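Local atomic coordinates of SusD homolog (Bacteroides thetaiotaomicron VPI-5482, PDB entry 3IHV), a protein that probably binds glycans at the bacterial cell surface as an outer-membrane member of the SusD family of nutrient-uptake proteins. Residues E258-V270 with F382-R396. Numbering follows the deposited sequence. Where two conformers were deposited one is given.
Sequences ESLIEISFYSPTV and FINNDKSNVNWYFLR. With NA (sodium ion), chain F; EDO (1,2-ethanediol), chain M; EDO (1,2-ethanediol), chain L; EDO (1,2-ethanediol), chain N.
Asn391 OD1 accepts a hydrogen bond from Phe265 N at 2.9 Å, the donor standing 44° above the amide plane. The same oxygen coordinates the sodium ion at 2.5 Å. Phe265 O, Asn389 O and three waters bring the ligands to six; the shared cation explains why Phe265 O and Asn389 O, both acceptors, can lie 3.0 Å apart. With CG turned beside its backbone N (chi1 -66°), the Asn389 amide reaches across to Ser267, where OD1 accepts a hydrogen bond from Ser267 N at 2.9 Å and ND2 donates to Ser267 O. Replacing Asn389 by an alanine takes this amide away and would probably leave the N-H and C=O of Ser267 without these partners and a gap beside the Tyr266 ring. Beyond the ion, residues 259-263 and 392-396 form a two-stranded antiparallel sheet broken by two classic beta bulges, Leu260 and Ile261 facing Leu395, then Phe394 and Leu395 facing Ile261. Glu262, fully extended, runs alongside Tyr393, carboxylate and ring planes 32° apart; its OE1 accepts from Ser259 OG at 2.7 Å, while OE2 bonds Thr249 and a water shared with Asn391 ND2. Arg396 NH1 forms a 2.8 Å salt bridge with Glu258 OE2, within the guanidinium plane but above the carboxylate; Glu462 and Glu466 also pair with Arg396, and Arg429 with Glu258 OE1. Past the sodium site, in the loops, Val270 CG1 sits over the Phe382 ring, 3.4 Å from its centroid, a CH-pi contact.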
ATOM      1  N   GLU A 258     -13.862   6.944  -4.136  1.00  6.89           N
ATOM      2  CA  GLU A 258     -12.464   6.722  -4.519  1.00  7.00           C
ATOM      3  C   GLU A 258     -11.783   5.593  -3.771  1.00  6.62           C
ATOM      4  O   GLU A 258     -10.933   4.898  -4.304  1.00  8.70           O
ATOM      5  CB  GLU A 258     -11.676   8.032  -4.331  1.00  6.18           C
ATOM      6  CG  GLU A 258     -10.243   7.936  -4.833  1.00  5.96           C
ATOM      7  CD  GLU A 258      -9.511   9.250  -4.975  1.00  6.22           C
ATOM      8  OE1 GLU A 258     -10.101  10.347  -4.755  1.00  6.97           O
ATOM      9  OE2 GLU A 258      -8.312   9.134  -5.326  1.00  7.44           O
ATOM     10  N   SER A 259     -12.098   5.440  -2.497  1.00  8.02           N
ATOM     11  CA  SER A 259     -11.483   4.414  -1.696  1.00  7.00           C
ATOM     12  C   SER A 259     -11.999   3.029  -2.094  1.00  7.60           C
ATOM     13  O   SER A 259     -13.146   2.691  -1.848  1.00  7.54           O
ATOM     14  CB  SER A 259     -11.812   4.648  -0.222  1.00  7.73           C
ATOM     15  OG  SER A 259     -11.083   3.705   0.533  1.00  6.37           O
ATOM     16  N   LEU A 260     -11.133   2.216  -2.661  1.00  6.59           N
ATOM     17  CA  LEU A 260     -11.505   0.867  -3.092  1.00  6.90           C
ATOM     18  C   LEU A 260     -11.118  -0.196  -2.029  1.00  7.15           C
ATOM     19  O   LEU A 260     -11.988  -0.922  -1.547  1.00  6.86           O
ATOM     20  CB  LEU A 260     -10.864   0.600  -4.447  1.00  6.29           C
ATOM     21  CG  LEU A 260     -11.325   1.547  -5.573  1.00  7.24           C
ATOM     22  CD1 LEU A 260     -10.568   1.170  -6.861  1.00  4.84           C
ATOM     23  CD2 LEU A 260     -12.843   1.547  -5.816  1.00  5.31           C
ATOM     24  N   ILE A 261      -9.848  -0.216  -1.617  1.00  6.49           N
ATOM     25  CA  ILE A 261      -9.348  -1.128  -0.612  1.00  6.03           C
ATOM     26  C   ILE A 261      -8.701  -0.272   0.473  1.00  5.84           C
ATOM     27  O   ILE A 261      -7.668   0.332   0.254  1.00  6.23           O
ATOM     28  CB  ILE A 261      -8.341  -2.166  -1.168  1.00  7.25           C
ATOM     29  CG1 ILE A 261      -8.986  -2.945  -2.319  1.00  7.90           C
ATOM     30  CG2 ILE A 261      -7.877  -3.106  -0.003  1.00  5.18           C
ATOM     31  CD1 ILE A 261      -8.018  -3.919  -3.058  1.00  5.81           C
ATOM     32  N   GLU A 262      -9.351  -0.200   1.629  1.00  6.81           N
ATOM     33  CA  GLU A 262      -8.862   0.603   2.707  1.00  6.49           C
ATOM     34  C   GLU A 262      -9.005  -0.249   3.960  1.00  6.13           C
ATOM     35  O   GLU A 262     -10.054  -0.865   4.173  1.00  5.94           O
ATOM     36  CB  GLU A 262      -9.672   1.919   2.770  1.00  7.38           C
ATOM     37  CG  GLU A 262      -9.228   2.895   3.870  1.00  8.86           C
ATOM     38  CD  GLU A 262     -10.043   4.167   3.907  1.00  9.74           C
ATOM     39  OE1 GLU A 262     -11.052   4.277   3.152  1.00  7.73           O
ATOM     40  OE2 GLU A 262      -9.632   5.070   4.656  1.00  9.50           O
ATOM     41  N   ILE A 263      -7.937  -0.294   4.763  1.00  5.29           N
ATOM     42  CA  ILE A 263      -7.910  -1.062   5.994  0.50  6.18           C
ATOM     43  C   ILE A 263      -8.363  -0.163   7.123  1.00  6.38           C
ATOM     44  O   ILE A 263      -7.783   0.907   7.347  1.00  6.49           O
ATOM     45  CB  ILE A 263      -6.483  -1.555   6.332  0.50  6.00           C
ATOM     46  CG1 ILE A 263      -5.808  -2.143   5.102  0.50  6.28           C
ATOM     47  CG2 ILE A 263      -6.512  -2.549   7.518  0.50  5.18           C
ATOM     48  CD1 ILE A 263      -6.662  -3.152   4.348  0.50  4.00           C
ATOM     49  N   SER A 264      -9.398  -0.565   7.830  1.00  7.69           N
ATOM     50  CA  SER A 264      -9.902   0.207   8.954  1.00  8.22           C
ATOM     51  C   SER A 264      -9.270  -0.231  10.264  1.00  8.83           C
ATOM     52  O   SER A 264      -9.291  -1.416  10.628  1.00  9.33           O
ATOM     53  CB  SER A 264     -11.425   0.093   9.072  1.00  8.21           C
ATOM     54  OG  SER A 264     -11.885   0.682  10.273  1.00  9.37           O
ATOM     55  N   PHE A 265      -8.707   0.741  10.964  1.00  8.74           N
ATOM     56  CA  PHE A 265      -8.200   0.530  12.310  1.00  8.49           C
ATOM     57  C   PHE A 265      -9.063   1.332  13.266  1.00 10.67           C
ATOM     58  O   PHE A 265      -9.316   2.510  13.035  1.00 11.42           O
ATOM     59  CB  PHE A 265      -6.767   1.013  12.431  1.00  7.83           C
ATOM     60  CG  PHE A 265      -5.801   0.220  11.617  1.00  9.18           C
ATOM     61  CD1 PHE A 265      -5.285  -0.957  12.090  1.00  8.22           C
ATOM     62  CD2 PHE A 265      -5.409   0.658  10.377  1.00  6.71           C
ATOM     63  CE1 PHE A 265      -4.393  -1.701  11.340  1.00  8.08           C
ATOM     64  CE2 PHE A 265      -4.527  -0.072   9.598  1.00  9.39           C
ATOM     65  CZ  PHE A 265      -3.997  -1.272  10.087  1.00  9.00           C
ATOM     66  N   TYR A 266      -9.566   0.688  14.306  1.00 11.99           N
ATOM     67  CA  TYR A 266     -10.297   1.404  15.300  1.00 12.11           C
ATOM     68  C   TYR A 266     -10.447   0.618  16.572  1.00 12.72           C
ATOM     69  O   TYR A 266     -10.922  -0.522  16.558  1.00 12.74           O
ATOM     70  CB  TYR A 266     -11.718   1.875  14.854  1.00 13.29           C
ATOM     71  CG  TYR A 266     -12.405   2.543  16.022  1.00 13.75           C
ATOM     72  CD1 TYR A 266     -12.039   3.822  16.424  1.00 15.53           C
ATOM     73  CD2 TYR A 266     -13.356   1.865  16.784  1.00 15.83           C
ATOM     74  CE1 TYR A 266     -12.610   4.412  17.535  1.00 16.15           C
ATOM     75  CE2 TYR A 266     -13.925   2.457  17.895  1.00 15.32           C
ATOM     76  CZ  TYR A 266     -13.553   3.728  18.259  1.00 17.20           C
ATOM     77  OH  TYR A 266     -14.124   4.314  19.381  1.00 19.84           O
ATOM     78  N   SER A 267     -10.075   1.261  17.676  1.00 11.63           N
ATOM     79  CA  SER A 267     -10.351   0.735  18.998  1.00 11.67           C
ATOM     80  C   SER A 267     -10.482   1.938  19.931  1.00 11.44           C
ATOM     81  O   SER A 267      -9.783   2.927  19.760  1.00  9.95           O
ATOM     82  CB  SER A 267      -9.253  -0.208  19.488  1.00 11.69           C
ATOM     83  OG  SER A 267      -9.623  -0.723  20.743  1.00 10.81           O
ATOM     84  N   PRO A 268     -11.410   1.882  20.894  1.00 12.94           N
ATOM     85  CA  PRO A 268     -11.451   2.990  21.870  1.00 13.91           C
ATOM     86  C   PRO A 268     -10.275   2.933  22.866  1.00 14.78           C
ATOM     87  O   PRO A 268      -9.964   3.922  23.536  1.00 14.43           O
ATOM     88  CB  PRO A 268     -12.755   2.746  22.642  1.00 14.40           C
ATOM     89  CG  PRO A 268     -13.056   1.270  22.428  1.00 13.90           C
ATOM     90  CD  PRO A 268     -12.514   0.925  21.063  1.00 13.53           C
ATOM     91  N   THR A 269      -9.659   1.760  22.982  1.00 15.77           N
ATOM     92  CA  THR A 269      -8.548   1.554  23.893  1.00 16.25           C
ATOM     93  C   THR A 269      -7.441   0.745  23.233  1.00 16.27           C
ATOM     94  O   THR A 269      -7.657   0.099  22.189  1.00 14.62           O
ATOM     95  CB  THR A 269      -9.034   0.763  25.094  1.00 16.67           C
ATOM     96  OG1 THR A 269      -9.576  -0.486  24.623  1.00 18.71           O
ATOM     97  CG2 THR A 269     -10.137   1.546  25.854  1.00 18.08           C
ATOM     98  N   VAL A 270      -6.261   0.778  23.863  1.00 17.00           N
ATOM     99  CA  VAL A 270      -5.095   0.012  23.392  1.00 18.11           C
ATOM    100  C   VAL A 270      -4.523  -0.822  24.541  1.00 18.96           C
ATOM    101  O   VAL A 270      -3.310  -0.993  24.634  1.00 20.96           O
ATOM    102  CB  VAL A 270      -3.978   0.935  22.796  1.00 18.29           C
ATOM    103  CG1 VAL A 270      -4.386   1.459  21.454  1.00 18.74           C
ATOM    104  CG2 VAL A 270      -3.635   2.062  23.780  1.00 17.79           C
ATOM    105  N   PHE A 382      -7.832   7.228  22.546  1.00 16.34           N
ATOM    106  CA  PHE A 382      -6.754   6.876  23.422  1.00 15.49           C
ATOM    107  C   PHE A 382      -5.513   7.733  23.089  1.00 14.75           C
ATOM    108  O   PHE A 382      -5.360   8.255  21.978  1.00 16.19           O
ATOM    109  CB  PHE A 382      -6.481   5.382  23.336  1.00 15.25           C
ATOM    110  CG  PHE A 382      -6.082   4.924  21.952  1.00 13.27           C
ATOM    111  CD1 PHE A 382      -4.778   5.026  21.530  1.00 13.28           C
ATOM    112  CD2 PHE A 382      -7.009   4.386  21.102  1.00 14.20           C
ATOM    113  CE1 PHE A 382      -4.407   4.611  20.291  1.00 13.33           C
ATOM    114  CE2 PHE A 382      -6.638   3.949  19.834  1.00 13.94           C
ATOM    115  CZ  PHE A 382      -5.345   4.064  19.435  1.00 13.57           C
ATOM    116  N   ILE A 383      -4.648   7.879  24.085  1.00 13.43           N
ATOM    117  CA  ILE A 383      -3.379   8.569  23.929  1.00 11.72           C
ATOM    118  C   ILE A 383      -2.372   7.457  23.908  1.00 11.60           C
ATOM    119  O   ILE A 383      -2.325   6.650  24.846  1.00 12.24           O
ATOM    120  CB  ILE A 383      -3.110   9.485  25.126  1.00 12.05           C
ATOM    121  CG1 ILE A 383      -4.162  10.600  25.154  1.00 12.33           C
ATOM    122  CG2 ILE A 383      -1.653  10.036  25.109  1.00 11.43           C
ATOM    123  CD1 ILE A 383      -3.967  11.597  26.285  1.00 12.89           C
ATOM    124  N   ASN A 384      -1.601   7.364  22.840  1.00 10.19           N
ATOM    125  CA  ASN A 384      -0.600   6.316  22.740  1.00  9.88           C
ATOM    126  C   ASN A 384       0.532   6.851  21.868  1.00  8.37           C
ATOM    127  O   ASN A 384       0.306   7.645  20.963  1.00  9.15           O
ATOM    128  CB  ASN A 384      -1.181   5.000  22.199  1.00  8.65           C
ATOM    129  CG  ASN A 384      -0.187   3.867  22.266  1.00 11.80           C
ATOM    130  OD1 ASN A 384       0.569   3.654  21.310  1.00  7.35           O
ATOM    131  ND2 ASN A 384      -0.087   3.199  23.441  1.00 10.59           N
ATOM    132  N   ASN A 385       1.754   6.456  22.161  1.00  7.84           N
ATOM    133  CA  ASN A 385       2.881   6.987  21.395  1.00  8.32           C
ATOM    134  C   ASN A 385       3.226   6.191  20.138  1.00  7.88           C
ATOM    135  O   ASN A 385       4.099   6.591  19.362  1.00  9.76           O
ATOM    136  CB  ASN A 385       4.116   7.080  22.296  1.00  7.43           C
ATOM    137  CG  ASN A 385       3.950   8.105  23.435  1.00  8.41           C
ATOM    138  OD1 ASN A 385       3.110   9.002  23.375  1.00  7.74           O
ATOM    139  ND2 ASN A 385       4.776   7.972  24.478  1.00  7.77           N
ATOM    140  N   ASP A 386       2.577   5.048  19.975  1.00  7.81           N
ATOM    141  CA  ASP A 386       2.890   4.134  18.892  1.00  7.99           C
ATOM    142  C   ASP A 386       1.748   3.748  17.966  1.00  7.82           C
ATOM    143  O   ASP A 386       1.998   3.411  16.813  1.00  7.41           O
ATOM    144  CB  ASP A 386       3.431   2.838  19.491  1.00  8.46           C
ATOM    145  CG  ASP A 386       4.697   3.060  20.272  1.00 11.85           C
ATOM    146  OD1 ASP A 386       5.702   3.475  19.665  1.00 14.14           O
ATOM    147  OD2 ASP A 386       4.667   2.865  21.493  1.00 17.16           O
ATOM    148  N   LYS A 387       0.519   3.772  18.475  1.00  7.40           N
ATOM    149  CA  LYS A 387      -0.617   3.269  17.711  1.00  7.13           C
ATOM    150  C   LYS A 387      -1.689   4.333  17.537  1.00  6.99           C
ATOM    151  O   LYS A 387      -1.752   5.297  18.303  1.00  7.29           O
ATOM    152  CB  LYS A 387      -1.242   2.048  18.396  1.00  7.15           C
ATOM    153  CG  LYS A 387      -0.327   0.860  18.764  1.00 10.97           C
ATOM    154  CD  LYS A 387       0.437   0.339  17.585  1.00 15.98           C
ATOM    155  CE  LYS A 387       0.874  -1.129  17.783  1.00 20.58           C
ATOM    156  NZ  LYS A 387       1.292  -1.452  19.175  1.00 23.77           N
ATOM    157  N   SER A 388      -2.590   4.088  16.589  1.00  7.05           N
ATOM    158  CA  SER A 388      -3.637   5.037  16.283  1.00  7.16           C
ATOM    159  C   SER A 388      -4.837   4.334  15.671  1.00  6.73           C
ATOM    160  O   SER A 388      -4.776   3.159  15.364  1.00  6.13           O
ATOM    161  CB  SER A 388      -3.134   6.066  15.253  1.00  6.31           C
ATOM    162  OG  SER A 388      -3.048   5.474  13.951  1.00  7.48           O
ATOM    163  N   ASN A 389      -5.911   5.113  15.467  1.00  6.85           N
ATOM    164  CA  ASN A 389      -7.080   4.674  14.708  1.00  7.20           C
ATOM    165  C   ASN A 389      -7.041   5.188  13.261  1.00  7.42           C
ATOM    166  O   ASN A 389      -8.055   5.159  12.574  1.00  7.90           O
ATOM    167  CB  ASN A 389      -8.339   5.160  15.421  1.00  7.94           C
ATOM    168  CG  ASN A 389      -8.507   4.497  16.732  1.00  7.17           C
ATOM    169  OD1 ASN A 389      -8.199   3.308  16.866  1.00 10.01           O
ATOM    170  ND2 ASN A 389      -8.981   5.242  17.719  1.00  7.18           N
ATOM    171  N   VAL A 390      -5.895   5.624  12.755  1.00  7.11           N
ATOM    172  CA  VAL A 390      -5.780   6.089  11.381  1.00  6.65           C
ATOM    173  C   VAL A 390      -5.825   4.909  10.392  1.00  6.94           C
ATOM    174  O   VAL A 390      -5.179   3.878  10.597  1.00  6.57           O
ATOM    175  CB  VAL A 390      -4.500   6.934  11.146  1.00  7.33           C
ATOM    176  CG1 VAL A 390      -4.352   7.346   9.665  1.00  7.44           C
ATOM    177  CG2 VAL A 390      -4.496   8.169  12.076  1.00  5.53           C
ATOM    178  N   ASN A 391      -6.591   5.065   9.317  1.00  6.36           N
ATOM    179  CA  ASN A 391      -6.754   3.991   8.342  1.00  7.08           C
ATOM    180  C   ASN A 391      -5.672   3.949   7.276  1.00  7.51           C
ATOM    181  O   ASN A 391      -4.820   4.830   7.241  1.00  7.65           O
ATOM    182  CB  ASN A 391      -8.147   4.056   7.723  1.00  7.15           C
ATOM    183  CG  ASN A 391      -9.225   3.836   8.733  1.00  8.14           C
ATOM    184  OD1 ASN A 391      -8.972   3.363   9.849  1.00  9.33           O
ATOM    185  ND2 ASN A 391     -10.472   4.212   8.376  1.00  7.39           N
ATOM    186  N   TRP A 392      -5.707   2.902   6.459  1.00  7.28           N
ATOM    187  CA  TRP A 392      -4.692   2.682   5.417  1.00  6.63           C
ATOM    188  C   TRP A 392      -5.259   2.423   4.028  1.00  7.29           C
ATOM    189  O   TRP A 392      -5.909   1.394   3.783  1.00  8.51           O
ATOM    190  CB  TRP A 392      -3.740   1.525   5.787  1.00  7.09           C
ATOM    191  CG  TRP A 392      -2.622   1.443   4.809  1.00  6.59           C
ATOM    192  CD1 TRP A 392      -2.401   0.474   3.877  1.00  8.00           C
ATOM    193  CD2 TRP A 392      -1.558   2.376   4.678  1.00  6.63           C
ATOM    194  NE1 TRP A 392      -1.283   0.774   3.137  1.00  8.60           N
ATOM    195  CE2 TRP A 392      -0.737   1.936   3.599  1.00  5.74           C
ATOM    196  CE3 TRP A 392      -1.264   3.588   5.304  1.00  7.20           C
ATOM    197  CZ2 TRP A 392       0.392   2.629   3.188  1.00  7.85           C
ATOM    198  CZ3 TRP A 392      -0.136   4.276   4.915  1.00  9.50           C
ATOM    199  CH2 TRP A 392       0.685   3.797   3.858  1.00  6.96           C
ATOM    200  N   TYR A 393      -5.008   3.343   3.111  1.00  6.67           N
ATOM    201  CA  TYR A 393      -5.419   3.138   1.732  1.00  6.53           C
ATOM    202  C   TYR A 393      -4.453   2.174   1.026  1.00  7.21           C
ATOM    203  O   TYR A 393      -3.275   2.503   0.784  1.00  7.85           O
ATOM    204  CB  TYR A 393      -5.410   4.407   0.892  1.00  7.33           C
ATOM    205  CG  TYR A 393      -6.460   5.449   1.227  1.00  7.04           C
ATOM    206  CD1 TYR A 393      -7.826   5.182   1.039  1.00  8.26           C
ATOM    207  CD2 TYR A 393      -6.082   6.706   1.653  1.00  7.90           C
ATOM    208  CE1 TYR A 393      -8.785   6.141   1.297  1.00  7.96           C
ATOM    209  CE2 TYR A 393      -7.037   7.694   1.929  1.00  6.90           C
ATOM    210  CZ  TYR A 393      -8.385   7.401   1.735  1.00  7.33           C
ATOM    211  OH  TYR A 393      -9.315   8.369   1.997  1.00  9.00           O
ATOM    212  N   PHE A 394      -4.936   0.982   0.701  1.00  6.77           N
ATOM    213  CA  PHE A 394      -4.159   0.065  -0.116  1.00  6.97           C
ATOM    214  C   PHE A 394      -4.387   0.330  -1.625  1.00  8.12           C
ATOM    215  O   PHE A 394      -3.469   0.156  -2.464  1.00  8.50           O
ATOM    216  CB  PHE A 394      -4.507  -1.388   0.260  1.00  6.83           C
ATOM    217  CG  PHE A 394      -3.765  -2.434  -0.556  1.00  7.33           C
ATOM    218  CD1 PHE A 394      -2.414  -2.660  -0.356  1.00 10.64           C
ATOM    219  CD2 PHE A 394      -4.451  -3.241  -1.443  1.00 12.25           C
ATOM    220  CE1 PHE A 394      -1.737  -3.635  -1.090  1.00 10.01           C
ATOM    221  CE2 PHE A 394      -3.797  -4.220  -2.179  1.00 10.42           C
ATOM    222  CZ  PHE A 394      -2.433  -4.430  -1.994  1.00 10.03           C
ATOM    223  N   LEU A 395      -5.624   0.683  -2.001  1.00  8.38           N
ATOM    224  CA  LEU A 395      -5.966   0.944  -3.396  1.00  8.20           C
ATOM    225  C   LEU A 395      -7.052   2.013  -3.519  1.00  7.76           C
ATOM    226  O   LEU A 395      -8.166   1.863  -2.952  1.00  7.43           O
ATOM    227  CB  LEU A 395      -6.477  -0.333  -4.102  1.00  8.73           C
ATOM    228  CG  LEU A 395      -6.626  -0.207  -5.634  1.00  8.75           C
ATOM    229  CD1 LEU A 395      -5.270   0.074  -6.275  1.00  9.08           C
ATOM    230  CD2 LEU A 395      -7.306  -1.460  -6.218  1.00  8.92           C
ATOM    231  N   ARG A 396      -6.723   3.100  -4.214  1.00  8.03           N
ATOM    232  CA  ARG A 396      -7.625   4.202  -4.498  1.00  7.71           C
ATOM    233  C   ARG A 396      -7.925   4.228  -6.001  1.00  7.42           C
ATOM    234  O   ARG A 396      -7.105   3.828  -6.808  1.00  5.89           O
ATOM    235  CB  ARG A 396      -6.979   5.558  -4.144  1.00  8.51           C
ATOM    236  CG  ARG A 396      -6.683   5.700  -2.687  1.00 10.00           C
ATOM    237  CD  ARG A 396      -6.413   7.120  -2.258  1.00  7.75           C
ATOM    238  NE  ARG A 396      -5.090   7.631  -2.571  1.00  8.65           N
ATOM    239  CZ  ARG A 396      -4.788   8.489  -3.561  1.00  9.23           C
ATOM    240  NH1 ARG A 396      -5.704   8.935  -4.433  1.00  8.51           N
ATOM    241  NH2 ARG A 396      -3.551   8.942  -3.648  1.00 10.32           N
TER
HETATM  242 NA    NA F   7     -10.059   4.271  11.872  1.00 16.92          NA
HETATM  243  C1  EDO M  22     -10.083  -3.866   8.294  1.00 18.98           C
HETATM  244  O1  EDO M  22     -10.695  -2.941   7.411  1.00 16.84           O
HETATM  245  C2  EDO M  22      -9.846  -5.203   7.618  1.00 21.32           C
HETATM  246  O2  EDO M  22      -9.265  -5.138   6.308  1.00 19.03           O
HETATM  247  C1  EDO L  21      -6.136   9.167  16.110  1.00 37.34           C
HETATM  248  O1  EDO L  21      -6.099   7.867  15.532  1.00 31.18           O
HETATM  249  C2  EDO L  21      -5.102   9.281  17.209  1.00 37.51           C
HETATM  250  O2  EDO L  21      -4.780   7.979  17.701  1.00 40.71           O
HETATM  251  C1  EDO N  23     -10.375  -4.829   2.374  1.00 25.15           C
HETATM  252  O1  EDO N  23     -11.640  -4.259   1.978  1.00 23.43           O
HETATM  253  C2  EDO N  23      -9.640  -3.893   3.348  1.00 23.06           C
HETATM  254  O2  EDO N  23     -10.419  -3.478   4.480  1.00 21.76           O
HETATM  255  O   HOH W   1     -11.559   5.920   6.191  1.00  7.82           O
HETATM  256  O   HOH W   2     -11.972   3.375  10.752  1.00  7.74           O
HETATM  257  O   HOH W   3      -9.525   6.804  10.758  1.00 14.52           O
HETATM  258  O   HOH W   4     -11.333   5.593  13.300  1.00  7.84           O